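Local coordinates for protein transcriptional regulator, TetR family (Marinobacter aquaeolei, PDB 3NNR) that probably binds DNA as a transcriptional regulator, through an N-terminal helix-turn-helix joined to an all-helical C-terminal region, at residues 196-199 with 205-208; 26-31 with 40-45; 96-101 with 114-119; 70-75 with 127-132. All coordinates share one frame; numbering follows the deposited sequence. Where two conformers were deposited one is given.

Contact 1 (196-199 with 205-208); sequences PYLT and RVLA
Leu198 sets its CG beside the backbone N and opposite the carbonyl carbon (chi1 -63°), which carries both methyls toward Val206; Val206 in turn has CG1 anti to its own N (chi1 -176°), on the side that meets them. The contact is a small apolar closure in the all-helical C-terminal region of this TetR-family protein, where the loop between helix 186-194 and helix 200-211 folds back on the latter. No hydrogen bond links the segments; the nearest CA atoms, those of Leu198 and Val206, are 7.8 Å apart, and side chains bridge the distance. Both methyls of Leu198 press on the valine from one side: CD1 lies 3.7 Å from Val206 CB, while CD2 reaches CG2 of the same valine at 3.8 Å. An alanine at Leu198 would lack both methyls and is likely to open a gap against Val206, leaving its CG1 and CG2 without their apolar partner. Elsewhere the loop is tied down by Thr199, whose OG1 hydrogen-bonds to Gly138 O, and Tyr197 packs on Pro196 of the second subunit. Across the contact itself, the branch CD2 of Leu198 rests 3.7 Å from Val206 CG1.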
loop_
_atom_site.group_PDB
_atom_site.type_symbol
_atom_site.label_atom_id
_atom_site.label_comp_id
_atom_site.label_asym_id
_atom_site.label_seq_id
_atom_site.Cartn_x
_atom_site.Cartn_y
_atom_site.Cartn_z
ATOM N N PRO A 196 -13.169 13.718 11.770
ATOM C CA PRO A 196 -13.507 15.154 11.860
ATOM C C PRO A 196 -14.715 15.626 11.026
ATOM O O PRO A 196 -15.213 16.725 11.290
ATOM C CB PRO A 196 -12.231 15.839 11.394
ATOM C CG PRO A 196 -11.659 14.886 10.429
ATOM C CD PRO A 196 -11.974 13.511 10.937
ATOM N N TYR A 197 -15.158 14.831 10.040
ATOM C CA TYR A 197 -16.341 15.162 9.222
ATOM C C TYR A 197 -17.681 14.619 9.779
ATOM O O TYR A 197 -18.741 14.836 9.156
ATOM C CB TYR A 197 -16.163 14.688 7.775
ATOM C CG TYR A 197 -14.928 15.231 7.090
ATOM C CD1 TYR A 197 -14.800 16.609 6.810
ATOM C CD2 TYR A 197 -13.886 14.370 6.691
ATOM C CE1 TYR A 197 -13.645 17.126 6.168
ATOM C CE2 TYR A 197 -12.735 14.872 6.049
ATOM C CZ TYR A 197 -12.625 16.245 5.783
ATOM O OH TYR A 197 -11.499 16.715 5.144
ATOM N N LEU A 198 -17.656 13.934 10.926
ATOM C CA LEU A 198 -18.883 13.407 11.518
ATOM C C LEU A 198 -19.783 14.560 11.990
ATOM O O LEU A 198 -19.292 15.524 12.592
ATOM C CB LEU A 198 -18.581 12.459 12.687
ATOM C CG LEU A 198 -17.809 11.166 12.375
ATOM C CD1 LEU A 198 -17.466 10.434 13.633
ATOM C CD2 LEU A 198 -18.575 10.237 11.448
ATOM N N THR A 199 -21.081 14.460 11.673
ATOM C CA THR A 199 -22.100 15.440 12.098
ATOM C C THR A 199 -22.411 15.284 13.595
ATOM O O THR A 199 -22.113 14.227 14.184
ATOM C CB THR A 199 -23.453 15.246 11.358
ATOM O OG1 THR A 199 -23.944 13.918 11.599
ATOM C CG2 THR A 199 -23.308 15.463 9.861
ATOM N N ARG A 205 -22.056 7.615 18.057
ATOM C CA ARG A 205 -22.106 6.207 17.584
ATOM C C ARG A 205 -20.956 5.788 16.659
ATOM O O ARG A 205 -20.390 4.703 16.841
ATOM C CB ARG A 205 -23.447 5.884 16.895
ATOM C CG ARG A 205 -24.603 5.649 17.844
ATOM C CD ARG A 205 -25.937 5.640 17.090
ATOM N NE ARG A 205 -26.359 6.996 16.701
ATOM C CZ ARG A 205 -27.409 7.294 15.925
ATOM N NH1 ARG A 205 -28.175 6.334 15.387
ATOM N NH2 ARG A 205 -27.688 8.578 15.659
ATOM N N VAL A 206 -20.633 6.616 15.663
ATOM C CA VAL A 206 -19.546 6.276 14.719
ATOM C C VAL A 206 -18.207 6.132 15.471
ATOM O O VAL A 206 -17.467 5.199 15.183
ATOM C CB VAL A 206 -19.424 7.241 13.518
ATOM C CG1 VAL A 206 -18.357 6.744 12.560
ATOM C CG2 VAL A 206 -20.744 7.363 12.779
ATOM N N LEU A 207 -17.912 7.026 16.425
ATOM C CA LEU A 207 -16.716 6.861 17.292
ATOM C C LEU A 207 -16.814 5.594 18.152
ATOM O O LEU A 207 -15.808 4.906 18.357
ATOM C CB LEU A 207 -16.505 8.056 18.219
ATOM C CG LEU A 207 -15.774 9.303 17.730
ATOM C CD1 LEU A 207 -16.088 9.638 16.297
ATOM C CD2 LEU A 207 -16.080 10.476 18.677
ATOM N N ALA A 208 -18.018 5.320 18.669
ATOM C CA ALA A 208 -18.303 4.126 19.512
ATOM C C ALA A 208 -18.063 2.846 18.727
ATOM O O ALA A 208 -17.474 1.888 19.239
ATOM C CB ALA A 208 -19.743 4.166 20.061
#

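Contact 2 (26-31 with 40-45); sequences ITTNHI and GNLYYH
The first turn of the helix entered at Thr28 approaches the helix holding Leu42 with 7.6 Å between Thr28 CA and Leu42 CA, and no hydrogen bond crosses the gap. One side chain does the bridging. Leu42 carries its CG anti to the backbone N (chi1 -157°), which sends CD1 across to the other helix, where it lies 3.8 Å from Thr28 CB and beside the carbonyl O of the same residue. Ile31, one turn further on, contributes its branch carbon from the same helix: its CB is 4.2 Å from Leu42 CD1. A single methyl is thus set against two residues three positions apart, with 117 Å² buried in all. Behind this contact Ile31 and Leu42 both rest on Ile52 of helix 49-67, and Ile31 also touches Ser14 of helix 6-21, so the pair belongs to a shared apolar core.

The start of the first helix is fixed separately. Thr27 is its N-cap and forms a capping box with His30: the Thr27 N donates to His30 ND1 at 3.1 Å with an angle of 157°, reaching the imidazole from 21° out of its plane. In return His30 N makes a weak bond of 3.3 Å to Thr27 OG1. Two short helices held together by apolar side chains, backed by the helices before and after them, are characteristic of the helix-turn-helix of TetR-family regulators, and residues 27-46 are predicted to form that DNA-binding motif.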
loop_
_atom_site.group_PDB
_atom_site.type_symbol
_atom_site.label_atom_id
_atom_site.label_comp_id
_atom_site.label_asym_id
_atom_site.label_seq_id
_atom_site.Cartn_x
_atom_site.Cartn_y
_atom_site.Cartn_z
ATOM N N ILE A 26 4.987 -20.775 -7.097
ATOM C CA ILE A 26 4.099 -21.861 -7.513
ATOM C C ILE A 26 4.033 -21.915 -9.030
ATOM O O ILE A 26 3.777 -20.907 -9.675
ATOM C CB ILE A 26 2.704 -21.723 -6.872
ATOM C CG1 ILE A 26 2.810 -21.786 -5.323
ATOM C CG2 ILE A 26 1.750 -22.774 -7.413
ATOM C CD1 ILE A 26 3.406 -23.066 -4.728
ATOM N N THR A 27 4.282 -23.107 -9.567
ATOM C CA THR A 27 4.221 -23.420 -11.009
ATOM C C THR A 27 3.036 -24.347 -11.284
ATOM O O THR A 27 2.456 -24.958 -10.369
ATOM C CB THR A 27 5.513 -24.158 -11.475
ATOM O OG1 THR A 27 5.608 -25.446 -10.841
ATOM C CG2 THR A 27 6.759 -23.330 -11.106
ATOM N N THR A 28 2.691 -24.467 -12.554
ATOM C CA THR A 28 1.629 -25.370 -12.954
ATOM C C THR A 28 1.931 -26.825 -12.538
ATOM O O THR A 28 1.010 -27.533 -12.126
ATOM C CB THR A 28 1.298 -25.237 -14.443
ATOM O OG1 THR A 28 2.501 -25.221 -15.191
ATOM C CG2 THR A 28 0.523 -23.944 -14.725
ATOM N N ASN A 29 3.205 -27.244 -12.577
ATOM C CA ASN A 29 3.585 -28.595 -12.137
ATOM C C ASN A 29 3.290 -28.832 -10.668
ATOM O O ASN A 29 2.844 -29.921 -10.319
ATOM C CB ASN A 29 5.041 -28.928 -12.480
ATOM C CG ASN A 29 5.264 -29.120 -13.986
ATOM O OD1 ASN A 29 4.401 -29.634 -14.729
ATOM N ND2 ASN A 29 6.427 -28.716 -14.439
ATOM N N HIS A 30 3.504 -27.814 -9.827
ATOM C CA HIS A 30 3.175 -27.906 -8.395
ATOM C C HIS A 30 1.674 -28.096 -8.229
ATOM O O HIS A 30 1.246 -28.941 -7.436
ATOM C CB HIS A 30 3.555 -26.653 -7.580
ATOM C CG HIS A 30 5.026 -26.411 -7.426
ATOM N ND1 HIS A 30 5.713 -25.489 -8.182
ATOM C CD2 HIS A 30 5.927 -26.915 -6.549
ATOM C CE1 HIS A 30 6.979 -25.462 -7.808
ATOM N NE2 HIS A 30 7.136 -26.321 -6.821
ATOM N N ILE A 31 0.891 -27.329 -8.997
ATOM C CA ILE A 31 -0.559 -27.364 -8.885
ATOM C C ILE A 31 -1.068 -28.769 -9.324
ATOM O O ILE A 31 -1.846 -29.392 -8.628
ATOM C CB ILE A 31 -1.215 -26.203 -9.655
ATOM C CG1 ILE A 31 -0.749 -24.836 -9.125
ATOM C CG2 ILE A 31 -2.753 -26.289 -9.526
ATOM C CD1 ILE A 31 -0.947 -23.710 -10.161
ATOM N N GLY A 40 -0.639 -32.748 -18.278
ATOM C CA GLY A 40 -1.563 -32.721 -19.405
ATOM C C GLY A 40 -3.019 -32.462 -19.042
ATOM O O GLY A 40 -3.711 -31.790 -19.779
ATOM N N ASN A 41 -3.468 -33.009 -17.908
ATOM C CA ASN A 41 -4.843 -32.817 -17.424
ATOM C C ASN A 41 -5.049 -31.352 -17.087
ATOM O O ASN A 41 -6.063 -30.801 -17.458
ATOM C CB ASN A 41 -5.127 -33.735 -16.235
ATOM C CG ASN A 41 -6.620 -33.845 -15.864
ATOM O OD1 ASN A 41 -7.447 -32.995 -16.205
ATOM N ND2 ASN A 41 -6.958 -34.929 -15.136
ATOM N N LEU A 42 -4.077 -30.740 -16.412
ATOM C CA LEU A 42 -4.121 -29.318 -16.063
ATOM C C LEU A 42 -4.079 -28.462 -17.334
ATOM O O LEU A 42 -4.818 -27.482 -17.439
ATOM C CB LEU A 42 -2.928 -28.920 -15.165
ATOM C CG LEU A 42 -3.073 -27.681 -14.274
ATOM C CD1 LEU A 42 -1.747 -27.408 -13.600
ATOM C CD2 LEU A 42 -3.485 -26.435 -14.964
ATOM N N TYR A 43 -3.222 -28.831 -18.288
ATOM C CA TYR A 43 -3.121 -28.098 -19.542
ATOM C C TYR A 43 -4.456 -28.034 -20.320
ATOM O O TYR A 43 -4.739 -27.008 -20.941
ATOM C CB TYR A 43 -1.971 -28.651 -20.393
ATOM C CG TYR A 43 -1.671 -27.851 -21.660
ATOM C CD1 TYR A 43 -0.862 -26.714 -21.633
ATOM C CD2 TYR A 43 -2.178 -28.251 -22.888
ATOM C CE1 TYR A 43 -0.595 -25.987 -22.813
ATOM C CE2 TYR A 43 -1.920 -27.539 -24.056
ATOM C CZ TYR A 43 -1.129 -26.415 -24.015
ATOM O OH TYR A 43 -0.901 -25.734 -25.179
ATOM N N TYR A 44 -5.279 -29.090 -20.257
ATOM C CA TYR A 44 -6.594 -29.127 -20.923
ATOM C C TYR A 44 -7.504 -27.982 -20.480
ATOM O O TYR A 44 -8.217 -27.384 -21.294
ATOM C CB TYR A 44 -7.306 -30.465 -20.661
ATOM C CG TYR A 44 -8.713 -30.624 -21.268
ATOM C CD1 TYR A 44 -8.919 -30.611 -22.644
ATOM C CD2 TYR A 44 -9.843 -30.851 -20.449
ATOM C CE1 TYR A 44 -10.252 -30.779 -23.203
ATOM C CE2 TYR A 44 -11.162 -31.024 -21.000
ATOM C CZ TYR A 44 -11.353 -30.986 -22.365
ATOM O OH TYR A 44 -12.630 -31.151 -22.887
ATOM N N HIS A 45 -7.478 -27.735 -19.170
ATOM C CA HIS A 45 -8.270 -26.701 -18.523
ATOM C C HIS A 45 -7.580 -25.332 -18.619
ATOM O O HIS A 45 -8.268 -24.348 -18.828
ATOM C CB HIS A 45 -8.560 -27.101 -17.050
ATOM C CG HIS A 45 -9.394 -28.346 -16.919
ATOM N ND1 HIS A 45 -10.751 -28.357 -17.168
ATOM C CD2 HIS A 45 -9.065 -29.616 -16.571
ATOM C CE1 HIS A 45 -11.219 -29.583 -16.995
ATOM N NE2 HIS A 45 -10.219 -30.365 -16.625
#

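Contact 3 (96-101 with 114-119); sequences RFFHRD and QDYREF. With SO4 (sulfate ion), chain D.
Tyr116 meets Phe98 across the contact, and its side chain can be followed outward from CB. CG stands anti to the backbone N (chi1 -168°), which directs the ring toward helix 96-100. Along one side, CD1 comes to 3.8 Å from Phe98 CE2, and the next carbon, CE1, approaches that same CE2 at 3.7 Å. The rings form an offset edge-to-face pair, the edge of Phe98 turned to the face of Tyr116, with centroids 5.5 Å apart and planes at 62°. At the tip, Tyr116 OH lies 3.6 Å from His99 NE2, at the imidazole edge. That spacing is no hydrogen bond; instead NE2 hydrogen-bonds to an unidentified bound molecule, to which the hydroxyl is also weakly bonded. A leucine replacing Tyr116 would probably leave the Phe98 edge without its ring partner and the bound molecule with one polar contact fewer. Elsewhere, Arg96 NH1 makes a weak hydrogen bond of 3.0 Å to sulfate O3. Sulfate and unidentified molecule both probably come from the crystallisation liquor. Aromatic packing thus joins the helices, while hydroxyl and imidazole offer polar atoms beside it; such molecules often mark pockets, so a ligand site here is possible but not established.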
loop_
_atom_site.group_PDB
_atom_site.type_symbol
_atom_site.label_atom_id
_atom_site.label_comp_id
_atom_site.label_asym_id
_atom_site.label_seq_id
_atom_site.Cartn_x
_atom_site.Cartn_y
_atom_site.Cartn_z
ATOM N N ARG A 96 -5.355 -12.746 -0.829
ATOM C CA ARG A 96 -4.132 -12.037 -0.415
ATOM C C ARG A 96 -2.957 -12.152 -1.386
ATOM O O ARG A 96 -2.134 -11.229 -1.438
ATOM C CB ARG A 96 -3.702 -12.378 1.048
ATOM C CG ARG A 96 -2.948 -13.686 1.220
ATOM C CD ARG A 96 -2.982 -14.263 2.656
ATOM N NE ARG A 96 -4.232 -14.990 2.796
ATOM C CZ ARG A 96 -4.389 -16.277 3.096
ATOM N NH1 ARG A 96 -3.371 -17.065 3.434
ATOM N NH2 ARG A 96 -5.622 -16.767 3.135
ATOM N N PHE A 97 -2.881 -13.256 -2.128
ATOM C CA PHE A 97 -1.793 -13.480 -3.121
ATOM C C PHE A 97 -1.748 -12.398 -4.214
ATOM O O PHE A 97 -0.682 -12.078 -4.733
ATOM C CB PHE A 97 -1.911 -14.861 -3.813
ATOM C CG PHE A 97 -2.781 -14.840 -5.045
ATOM C CD1 PHE A 97 -4.151 -14.880 -4.943
ATOM C CD2 PHE A 97 -2.207 -14.682 -6.324
ATOM C CE1 PHE A 97 -4.969 -14.814 -6.088
ATOM C CE2 PHE A 97 -2.996 -14.591 -7.452
ATOM C CZ PHE A 97 -4.390 -14.653 -7.339
ATOM N N PHE A 98 -2.908 -11.859 -4.560
ATOM C CA PHE A 98 -3.036 -10.903 -5.654
ATOM C C PHE A 98 -2.317 -9.579 -5.381
ATOM O O PHE A 98 -1.401 -9.211 -6.117
ATOM C CB PHE A 98 -4.508 -10.701 -5.975
ATOM C CG PHE A 98 -4.756 -9.922 -7.209
ATOM C CD1 PHE A 98 -4.648 -10.525 -8.443
ATOM C CD2 PHE A 98 -5.147 -8.594 -7.142
ATOM C CE1 PHE A 98 -4.883 -9.807 -9.598
ATOM C CE2 PHE A 98 -5.389 -7.871 -8.288
ATOM C CZ PHE A 98 -5.247 -8.476 -9.519
ATOM N N HIS A 99 -2.676 -8.912 -4.291
ATOM C CA HIS A 99 -2.049 -7.609 -3.954
ATOM C C HIS A 99 -0.567 -7.692 -3.598
ATOM O O HIS A 99 0.162 -6.703 -3.735
ATOM C CB HIS A 99 -2.841 -6.882 -2.881
ATOM C CG HIS A 99 -4.260 -6.660 -3.283
ATOM N ND1 HIS A 99 -5.232 -7.625 -3.107
ATOM C CD2 HIS A 99 -4.859 -5.619 -3.914
ATOM C CE1 HIS A 99 -6.376 -7.168 -3.590
ATOM N NE2 HIS A 99 -6.179 -5.954 -4.079
ATOM N N ARG A 100 -0.130 -8.885 -3.205
ATOM C CA ARG A 100 1.247 -9.139 -2.824
ATOM C C ARG A 100 2.192 -9.092 -4.028
ATOM O O ARG A 100 3.270 -8.502 -3.931
ATOM C CB ARG A 100 1.314 -10.477 -2.116
ATOM C CG ARG A 100 2.676 -10.896 -1.618
ATOM C CD ARG A 100 2.483 -11.963 -0.548
ATOM N NE ARG A 100 1.917 -13.180 -1.076
ATOM C CZ ARG A 100 1.234 -14.104 -0.396
ATOM N NH1 ARG A 100 0.913 -13.972 0.875
ATOM N NH2 ARG A 100 0.822 -15.182 -1.040
ATOM N N ASP A 101 1.776 -9.691 -5.147
ATOM C CA ASP A 101 2.562 -9.731 -6.366
ATOM C C ASP A 101 1.910 -8.883 -7.452
ATOM O O ASP A 101 2.194 -9.058 -8.655
ATOM C CB ASP A 101 2.785 -11.198 -6.800
ATOM C CG ASP A 101 3.972 -11.849 -6.099
ATOM O OD1 ASP A 101 5.019 -11.173 -5.950
ATOM O OD2 ASP A 101 3.908 -13.060 -5.791
ATOM N N GLN A 114 -5.672 -4.271 -17.809
ATOM C CA GLN A 114 -6.834 -3.518 -18.306
ATOM C C GLN A 114 -8.006 -3.665 -17.314
ATOM O O GLN A 114 -8.437 -2.666 -16.724
ATOM C CB GLN A 114 -7.189 -3.961 -19.741
ATOM C CG GLN A 114 -8.470 -3.399 -20.388
ATOM C CD GLN A 114 -8.411 -1.911 -20.705
ATOM O OE1 GLN A 114 -8.527 -1.540 -21.869
ATOM N NE2 GLN A 114 -8.226 -1.056 -19.682
ATOM N N ASP A 115 -8.437 -4.901 -17.061
ATOM C CA ASP A 115 -9.560 -5.164 -16.137
ATOM C C ASP A 115 -9.334 -4.566 -14.726
ATOM O O ASP A 115 -10.232 -3.922 -14.189
ATOM C CB ASP A 115 -9.850 -6.674 -16.019
ATOM C CG ASP A 115 -10.287 -7.318 -17.331
ATOM O OD1 ASP A 115 -10.213 -6.692 -18.422
ATOM O OD2 ASP A 115 -10.720 -8.480 -17.247
ATOM N N TYR A 116 -8.136 -4.731 -14.164
ATOM C CA TYR A 116 -7.833 -4.184 -12.823
ATOM C C TYR A 116 -7.939 -2.651 -12.746
ATOM O O TYR A 116 -8.492 -2.128 -11.765
ATOM C CB TYR A 116 -6.470 -4.644 -12.266
ATOM C CG TYR A 116 -6.329 -4.296 -10.793
ATOM C CD1 TYR A 116 -7.136 -4.904 -9.860
ATOM C CD2 TYR A 116 -5.428 -3.327 -10.337
ATOM C CE1 TYR A 116 -7.064 -4.590 -8.512
ATOM C CE2 TYR A 116 -5.340 -3.002 -8.957
ATOM C CZ TYR A 116 -6.171 -3.660 -8.059
ATOM O OH TYR A 116 -6.186 -3.426 -6.697
ATOM N N ARG A 117 -7.441 -1.953 -13.769
ATOM C CA ARG A 117 -7.574 -0.479 -13.873
ATOM C C ARG A 117 -9.070 -0.138 -13.799
ATOM O O ARG A 117 -9.470 0.693 -13.003
ATOM C CB ARG A 117 -6.931 0.070 -15.187
ATOM C CG ARG A 117 -7.032 1.628 -15.504
ATOM C CD ARG A 117 -6.748 2.006 -17.019
ATOM N N GLU A 118 -9.887 -0.827 -14.591
ATOM C CA GLU A 118 -11.336 -0.553 -14.668
ATOM C C GLU A 118 -12.093 -0.894 -13.386
ATOM O O GLU A 118 -13.035 -0.189 -13.008
ATOM C CB GLU A 118 -11.957 -1.265 -15.867
ATOM C CG GLU A 118 -11.499 -0.668 -17.177
ATOM C CD GLU A 118 -12.144 -1.324 -18.395
ATOM O OE1 GLU A 118 -12.241 -2.587 -18.451
ATOM O OE2 GLU A 118 -12.534 -0.558 -19.312
ATOM N N PHE A 119 -11.666 -1.983 -12.757
ATOM C CA PHE A 119 -12.190 -2.449 -11.490
ATOM C C PHE A 119 -11.899 -1.430 -10.363
ATOM O O PHE A 119 -12.768 -1.137 -9.509
ATOM C CB PHE A 119 -11.573 -3.833 -11.213
ATOM C CG PHE A 119 -11.927 -4.423 -9.883
ATOM C CD1 PHE A 119 -13.259 -4.565 -9.501
ATOM C CD2 PHE A 119 -10.920 -4.871 -9.026
ATOM C CE1 PHE A 119 -13.584 -5.141 -8.277
ATOM C CE2 PHE A 119 -11.219 -5.432 -7.822
ATOM C CZ PHE A 119 -12.555 -5.574 -7.434
HETATM S S SO4 D . 0.192 -16.219 4.851
HETATM O O1 SO4 D . 0.145 -15.949 6.292
HETATM O O2 SO4 D . 1.540 -16.497 4.288
HETATM O O3 SO4 D . -0.646 -17.413 4.624
HETATM O O4 SO4 D . -0.309 -14.963 4.303
#

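Contact 4 (70-75 with 127-132); sequences IPEDRP and INRIFA
Glu72 and Arg129 extend head-on across the gap and meet nearly flat, the carboxylate and guanidinium planes only 17° apart. The carboxylate sits at the edge of the guanidinium, on the side bearing NE and NH2. The strong link runs from Arg129 NH2 to Glu72 OE1, 2.7 Å long with an N-H...O angle of 166°; the oxygen is met on its syn side, 23° out of the carboxylate plane. Arg129 NE adds two weak bonds, one to OE1 of Glu72 at 3.3 Å and one to OE2 of the same residue at 3.4 Å. The salt bridge is thus two-pronged but uneven, with OE1 gripped by both nitrogens and OE2 by NE alone. Both chains bend to make it: Arg129 turns at its second torsion after leaving the helix with CG anti to its N, and Glu72 also kinks at its second torsion.

Beside this polar clasp, the Ile70 side chain runs roughly perpendicular to that of Ile130, Ile70 CD1 lying 3.9 Å from Ile130 CG1 and 4.1 Å from its CD1. A charged pair and an apolar pair therefore hold the loop to the helix together. This surface contact lays the loop between helix 49-67 and helix 78-94 against helix 110-136, with Tyr84 of helix 78-94 touching both isoleucines and helix 145-160 packing on Ile127 and Phe131.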
loop_
_atom_site.group_PDB
_atom_site.type_symbol
_atom_site.label_atom_id
_atom_site.label_comp_id
_atom_site.label_asym_id
_atom_site.label_seq_id
_atom_site.Cartn_x
_atom_site.Cartn_y
_atom_site.Cartn_z
ATOM N N ILE A 70 -24.295 -0.808 -4.612
ATOM C CA ILE A 70 -24.956 0.049 -3.637
ATOM C C ILE A 70 -26.449 0.168 -3.958
ATOM O O ILE A 70 -26.804 0.516 -5.098
ATOM C CB ILE A 70 -24.353 1.496 -3.582
ATOM C CG1 ILE A 70 -22.831 1.480 -3.458
ATOM C CG2 ILE A 70 -24.985 2.326 -2.432
ATOM C CD1 ILE A 70 -22.292 0.652 -2.340
ATOM N N PRO A 71 -27.319 -0.135 -2.972
ATOM C CA PRO A 71 -28.745 0.066 -3.200
ATOM C C PRO A 71 -29.059 1.563 -3.290
ATOM O O PRO A 71 -28.547 2.347 -2.468
ATOM C CB PRO A 71 -29.416 -0.563 -1.965
ATOM C CG PRO A 71 -28.356 -1.281 -1.255
ATOM C CD PRO A 71 -27.063 -0.734 -1.655
ATOM N N GLU A 72 -29.847 1.929 -4.307
ATOM C CA GLU A 72 -30.247 3.321 -4.556
ATOM C C GLU A 72 -31.665 3.646 -4.060
ATOM O O GLU A 72 -31.985 4.819 -3.896
ATOM C CB GLU A 72 -30.100 3.660 -6.053
ATOM C CG GLU A 72 -28.661 3.533 -6.620
ATOM C CD GLU A 72 -27.627 4.465 -5.954
ATOM O OE1 GLU A 72 -28.009 5.534 -5.423
ATOM O OE2 GLU A 72 -26.420 4.124 -5.966
ATOM N N ASP A 73 -32.481 2.628 -3.776
ATOM C CA ASP A 73 -33.867 2.820 -3.303
ATOM C C ASP A 73 -34.068 3.022 -1.773
ATOM O O ASP A 73 -35.216 3.006 -1.321
ATOM C CB ASP A 73 -34.780 1.685 -3.841
ATOM C CG ASP A 73 -34.394 0.289 -3.324
ATOM O OD1 ASP A 73 -33.254 0.086 -2.834
ATOM O OD2 ASP A 73 -35.231 -0.625 -3.447
ATOM N N ARG A 74 -32.992 3.188 -0.991
ATOM C CA ARG A 74 -33.079 3.413 0.470
ATOM C C ARG A 74 -31.858 4.189 0.962
ATOM O O ARG A 74 -30.871 4.237 0.257
ATOM C CB ARG A 74 -33.192 2.071 1.212
ATOM C CG ARG A 74 -32.098 1.042 0.883
ATOM C CD ARG A 74 -32.291 -0.268 1.648
ATOM N NE ARG A 74 -31.365 -1.307 1.198
ATOM C CZ ARG A 74 -31.646 -2.184 0.241
ATOM N NH1 ARG A 74 -32.829 -2.150 -0.355
ATOM N NH2 ARG A 74 -30.754 -3.093 -0.118
ATOM N N PRO A 75 -31.921 4.795 2.178
ATOM C CA PRO A 75 -30.712 5.507 2.643
ATOM C C PRO A 75 -29.669 4.540 3.217
ATOM O O PRO A 75 -30.019 3.459 3.680
ATOM C CB PRO A 75 -31.247 6.464 3.716
ATOM C CG PRO A 75 -32.457 5.809 4.225
ATOM C CD PRO A 75 -33.049 4.993 3.113
ATOM N N ILE A 127 -16.858 4.047 -3.525
ATOM C CA ILE A 127 -16.438 4.787 -2.316
ATOM C C ILE A 127 -17.019 6.207 -2.374
ATOM O O ILE A 127 -17.566 6.681 -1.380
ATOM C CB ILE A 127 -14.925 4.808 -2.124
ATOM C CG1 ILE A 127 -14.384 3.387 -1.896
ATOM C CG2 ILE A 127 -14.551 5.660 -0.917
ATOM C CD1 ILE A 127 -12.883 3.274 -2.058
ATOM N N ASN A 128 -16.925 6.865 -3.534
ATOM C CA ASN A 128 -17.549 8.193 -3.729
ATOM C C ASN A 128 -19.014 8.127 -3.396
ATOM O O ASN A 128 -19.522 8.942 -2.608
ATOM C CB ASN A 128 -17.409 8.732 -5.174
ATOM C CG ASN A 128 -16.179 9.593 -5.362
ATOM O OD1 ASN A 128 -16.064 10.658 -4.753
ATOM N ND2 ASN A 128 -15.270 9.158 -6.227
ATOM N N ARG A 129 -19.660 7.118 -3.979
ATOM C CA ARG A 129 -21.078 6.946 -3.831
ATOM C C ARG A 129 -21.505 6.674 -2.379
ATOM O O ARG A 129 -22.519 7.218 -1.942
ATOM C CB ARG A 129 -21.616 5.895 -4.822
ATOM C CG ARG A 129 -23.131 5.866 -4.969
ATOM C CD ARG A 129 -23.740 7.268 -5.255
ATOM N NE ARG A 129 -25.202 7.245 -5.274
ATOM C CZ ARG A 129 -26.005 8.297 -5.064
ATOM N NH1 ARG A 129 -25.525 9.519 -4.769
ATOM N NH2 ARG A 129 -27.324 8.118 -5.116
ATOM N N ILE A 130 -20.707 5.898 -1.633
ATOM C CA ILE A 130 -20.983 5.628 -0.207
ATOM C C ILE A 130 -20.924 6.930 0.590
ATOM O O ILE A 130 -21.825 7.215 1.360
ATOM C CB ILE A 130 -20.021 4.584 0.390
ATOM C CG1 ILE A 130 -20.370 3.180 -0.144
ATOM C CG2 ILE A 130 -20.137 4.552 1.905
ATOM C CD1 ILE A 130 -19.181 2.210 -0.132
ATOM N N PHE A 131 -19.879 7.716 0.395
ATOM C CA PHE A 131 -19.784 9.010 1.052
ATOM C C PHE A 131 -20.938 9.926 0.642
ATOM O O PHE A 131 -21.499 10.608 1.496
ATOM C CB PHE A 131 -18.491 9.733 0.711
ATOM C CG PHE A 131 -17.224 9.122 1.280
ATOM C CD1 PHE A 131 -17.186 8.480 2.525
ATOM C CD2 PHE A 131 -16.010 9.360 0.617
ATOM C CE1 PHE A 131 -15.985 7.991 3.034
ATOM C CE2 PHE A 131 -14.800 8.886 1.125
ATOM C CZ PHE A 131 -14.784 8.200 2.334
ATOM N N ALA A 132 -21.277 9.935 -0.651
ATOM C CA ALA A 132 -22.385 10.747 -1.152
ATOM C C ALA A 132 -23.659 10.389 -0.391
ATOM O O ALA A 132 -24.368 11.310 0.066
ATOM C CB ALA A 132 -22.574 10.599 -2.681
#

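Overall arrangement
The four contacts are spread along an elongated, strand-free chain. In sequence contact 2 comes first, then contact 4, which spans contact 3, and finally contact 1. Contact 2 lies in the predicted DNA-binding motif, with its centre about 51 Å from that of contact 1, on the opposite side of the chain's centre. Contacts 3 and 4 share helix 110-136, their centres about 24 Å apart; contact 3, nearer the middle, comes within about 8 Å of contact 2 at the nearest atoms. Contact 4 approaches contact 1 equally closely. Contacts 1 and 3 both touch the second subunit. Helix 110-136 thus runs between the neighbourhood of the DNA-binding motif and the far end of the C-terminal region.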